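Local coordinates for protein putative oxidoreductase yhhX (Escherichia coli K-12, PDB 3F4L) that probably acts as an NADP-dependent oxidoreductase of the Gfo/Idh/MocA family, perhaps a scyllo-inositol dehydrogenase, at residues Leu68-Thr73 and Asn91-Lys96. Sequence-based numbering, arbitrary orientation.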
ATOM      1  N   LEU A  68     -31.216  20.818  18.555  1.00 17.94           N
ATOM      2  CA  LEU A  68     -30.431  20.128  17.536  1.00 16.45           C
ATOM      3  C   LEU A  68     -31.313  19.347  16.573  1.00 14.97           C
ATOM      4  O   LEU A  68     -32.204  18.605  16.986  1.00 14.67           O
ATOM      5  CB  LEU A  68     -29.422  19.164  18.185  1.00 14.51           C
ATOM      6  CG  LEU A  68     -28.619  18.341  17.157  1.00 13.79           C
ATOM      7  CD1 LEU A  68     -27.561  19.223  16.481  1.00  9.96           C
ATOM      8  CD2 LEU A  68     -27.973  17.132  17.844  1.00 12.75           C
ATOM      9  N   VAL A  69     -31.065  19.534  15.284  1.00 14.93           N
ATOM     10  CA  VAL A  69     -31.802  18.829  14.245  1.00 16.39           C
ATOM     11  C   VAL A  69     -30.801  17.906  13.551  1.00 15.71           C
ATOM     12  O   VAL A  69     -29.723  18.341  13.164  1.00 14.41           O
ATOM     13  CB  VAL A  69     -32.408  19.819  13.224  1.00 15.85           C
ATOM     14  CG1 VAL A  69     -33.009  19.064  12.060  1.00 16.76           C
ATOM     15  CG2 VAL A  69     -33.483  20.674  13.920  1.00 15.91           C
ATOM     16  N   VAL A  70     -31.148  16.631  13.419  1.00 14.93           N
ATOM     17  CA  VAL A  70     -30.250  15.664  12.778  1.00 14.41           C
ATOM     18  C   VAL A  70     -30.820  15.257  11.418  1.00 16.23           C
ATOM     19  O   VAL A  70     -31.853  14.613  11.349  1.00 17.31           O
ATOM     20  CB  VAL A  70     -30.082  14.426  13.671  1.00 12.92           C
ATOM     21  CG1 VAL A  70     -29.016  13.484  13.101  1.00 12.42           C
ATOM     22  CG2 VAL A  70     -29.711  14.867  15.074  1.00 13.81           C
ATOM     23  N   VAL A  71     -30.140  15.641  10.343  1.00 16.59           N
ATOM     24  CA  VAL A  71     -30.593  15.346   8.989  1.00 18.00           C
ATOM     25  C   VAL A  71     -30.070  13.997   8.500  1.00 19.17           C
ATOM     26  O   VAL A  71     -28.869  13.830   8.283  1.00 16.33           O
ATOM     27  CB  VAL A  71     -30.136  16.445   8.029  1.00 18.80           C
ATOM     28  CG1 VAL A  71     -30.713  16.201   6.651  1.00 17.59           C
ATOM     29  CG2 VAL A  71     -30.563  17.808   8.570  1.00 17.98           C
ATOM     30  N   CYS A  72     -30.986  13.047   8.337  1.00 21.74           N
ATOM     31  CA  CYS A  72     -30.653  11.688   7.906  1.00 26.48           C
ATOM     32  C   CYS A  72     -31.445  11.258   6.686  1.00 28.03           C
ATOM     33  O   CYS A  72     -31.683  10.071   6.499  1.00 29.73           O
ATOM     34  CB  CYS A  72     -30.960  10.693   9.020  1.00 25.94           C
ATOM     35  SG  CYS A  72     -30.296  11.135  10.610  1.00 30.93           S
ATOM     36  N   THR A  73     -31.872  12.216   5.871  1.00 31.10           N
ATOM     37  CA  THR A  73     -32.641  11.908   4.669  1.00 31.64           C
ATOM     38  C   THR A  73     -31.701  11.533   3.530  1.00 33.24           C
ATOM     39  O   THR A  73     -30.532  11.206   3.748  1.00 33.84           O
ATOM     40  CB  THR A  73     -33.494  13.120   4.206  1.00 31.34           C
ATOM     41  OG1 THR A  73     -32.647  14.269   4.024  1.00 29.83           O
ATOM     42  CG2 THR A  73     -34.586  13.435   5.226  1.00 29.52           C
ATOM     43  N   ASN A  91     -29.339  24.136  15.778  1.00 17.85           N
ATOM     44  CA  ASN A  91     -28.004  23.605  15.539  1.00 18.42           C
ATOM     45  C   ASN A  91     -28.273  22.398  14.649  1.00 16.29           C
ATOM     46  O   ASN A  91     -29.330  21.777  14.766  1.00 15.93           O
ATOM     47  CB  ASN A  91     -27.361  23.169  16.849  1.00 16.14           C
ATOM     48  CG  ASN A  91     -27.018  24.341  17.729  1.00 18.04           C
ATOM     49  OD1 ASN A  91     -26.117  25.121  17.414  1.00 19.36           O
ATOM     50  ND2 ASN A  91     -27.749  24.492  18.828  1.00 19.60           N
ATOM     51  N   VAL A  92     -27.336  22.063  13.770  1.00 16.59           N
ATOM     52  CA  VAL A  92     -27.552  20.957  12.845  1.00 15.97           C
ATOM     53  C   VAL A  92     -26.422  19.925  12.744  1.00 16.56           C
ATOM     54  O   VAL A  92     -25.240  20.281  12.626  1.00 14.04           O
ATOM     55  CB  VAL A  92     -27.833  21.503  11.417  1.00 17.16           C
ATOM     56  CG1 VAL A  92     -28.000  20.359  10.430  1.00 15.70           C
ATOM     57  CG2 VAL A  92     -29.087  22.375  11.425  1.00 15.51           C
ATOM     58  N   LEU A  93     -26.813  18.651  12.780  1.00 14.09           N
ATOM     59  CA  LEU A  93     -25.890  17.523  12.643  1.00 15.51           C
ATOM     60  C   LEU A  93     -26.325  16.831  11.347  1.00 16.75           C
ATOM     61  O   LEU A  93     -27.480  16.417  11.211  1.00 16.75           O
ATOM     62  CB  LEU A  93     -26.010  16.577  13.844  1.00 13.68           C
ATOM     63  CG  LEU A  93     -25.155  15.294  13.855  1.00 14.30           C
ATOM     64  CD1 LEU A  93     -23.661  15.632  13.834  1.00 12.29           C
ATOM     65  CD2 LEU A  93     -25.479  14.491  15.109  1.00 11.65           C
ATOM     66  N   VAL A  94     -25.411  16.713  10.388  1.00 17.01           N
ATOM     67  CA  VAL A  94     -25.753  16.120   9.103  1.00 18.54           C
ATOM     68  C   VAL A  94     -25.024  14.819   8.767  1.00 19.95           C
ATOM     69  O   VAL A  94     -23.805  14.738   8.873  1.00 19.68           O
ATOM     70  CB  VAL A  94     -25.481  17.112   7.952  1.00 18.57           C
ATOM     71  CG1 VAL A  94     -26.134  16.607   6.673  1.00 19.63           C
ATOM     72  CG2 VAL A  94     -26.001  18.498   8.312  1.00 19.43           C
ATOM     73  N   GLU A  95     -25.781  13.813   8.342  1.00 21.17           N
ATOM     74  CA  GLU A  95     -25.196  12.530   7.960  1.00 23.85           C
ATOM     75  C   GLU A  95     -24.495  12.634   6.608  1.00 25.20           C
ATOM     76  O   GLU A  95     -24.769  13.546   5.831  1.00 22.38           O
ATOM     77  CB  GLU A  95     -26.272  11.454   7.883  1.00 26.67           C
ATOM     78  CG  GLU A  95     -26.502  10.724   9.183  1.00 31.41           C
ATOM     79  CD  GLU A  95     -27.258   9.434   8.974  1.00 35.77           C
ATOM     80  OE1 GLU A  95     -27.285   8.605   9.911  1.00 37.13           O
ATOM     81  OE2 GLU A  95     -27.821   9.253   7.871  1.00 38.62           O
ATOM     82  N   LYS A  96     -23.591  11.695   6.336  1.00 25.72           N
ATOM     83  CA  LYS A  96     -22.850  11.672   5.072  1.00 26.82           C
ATOM     84  C   LYS A  96     -23.808  11.599   3.882  1.00 23.83           C
ATOM     85  O   LYS A  96     -24.763  10.830   3.898  1.00 24.10           O
ATOM     86  CB  LYS A  96     -21.902  10.462   5.046  1.00 29.08           C
ATOM     87  CG  LYS A  96     -20.936  10.394   6.234  1.00 35.55           C
ATOM     88  CD  LYS A  96     -21.628  10.016   7.561  1.00 39.36           C
ATOM     89  CE  LYS A  96     -22.163   8.579   7.519  1.00 42.21           C
ATOM     90  NZ  LYS A  96     -22.585   8.057   8.853  1.00 41.77           N
TER
HETATM   91  O   HOH W   1     -28.853   9.647   5.252  1.00 34.12           O
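Leu68 lays its CD1 over the neighbouring strand, where that methyl sits 4.0 Å from Leu93 CB and 3.5 Å from the carbonyl O of Asn91; with CG anti to the backbone N (chi1 177°), the second torsion of 75° turns CD1 over the Asn91 carbonyl. On the same face Val70 and Leu93 run side by side, CG1 to CD2 4.2 Å, packed against helix 300-311, Val70 on Tyr302 and Leu93 on Leu305. The other face carries Val71, whose CG2 meets Val92 CG1 at 4.1 Å, with helix 78-87 packed against it. Between the faces the backbones zip up in parallel: Val69 N gives to Asn91 O, Leu93 N to Val69 O, Val71 N to Leu93 O and, last along the ladder, Glu95 N to Val71 O (3.1 Å). Glu95 then brings its carboxylate alongside Cys72, with OE2 3.6 Å from Cys72 CB. A water bridges Glu95 OE2 and Thr73 O, while His18 NE2 bonds OE1 and Ser13 OG bonds OE2, both from helix 12-22. Shortened to an alanine, Glu95 would probably leave His18 and Ser13 without their carboxylate partner. Strand 66-71, helix 78-87 and strand 91-94 form a beta-alpha-beta unit of the nucleotide-binding Rossmann fold.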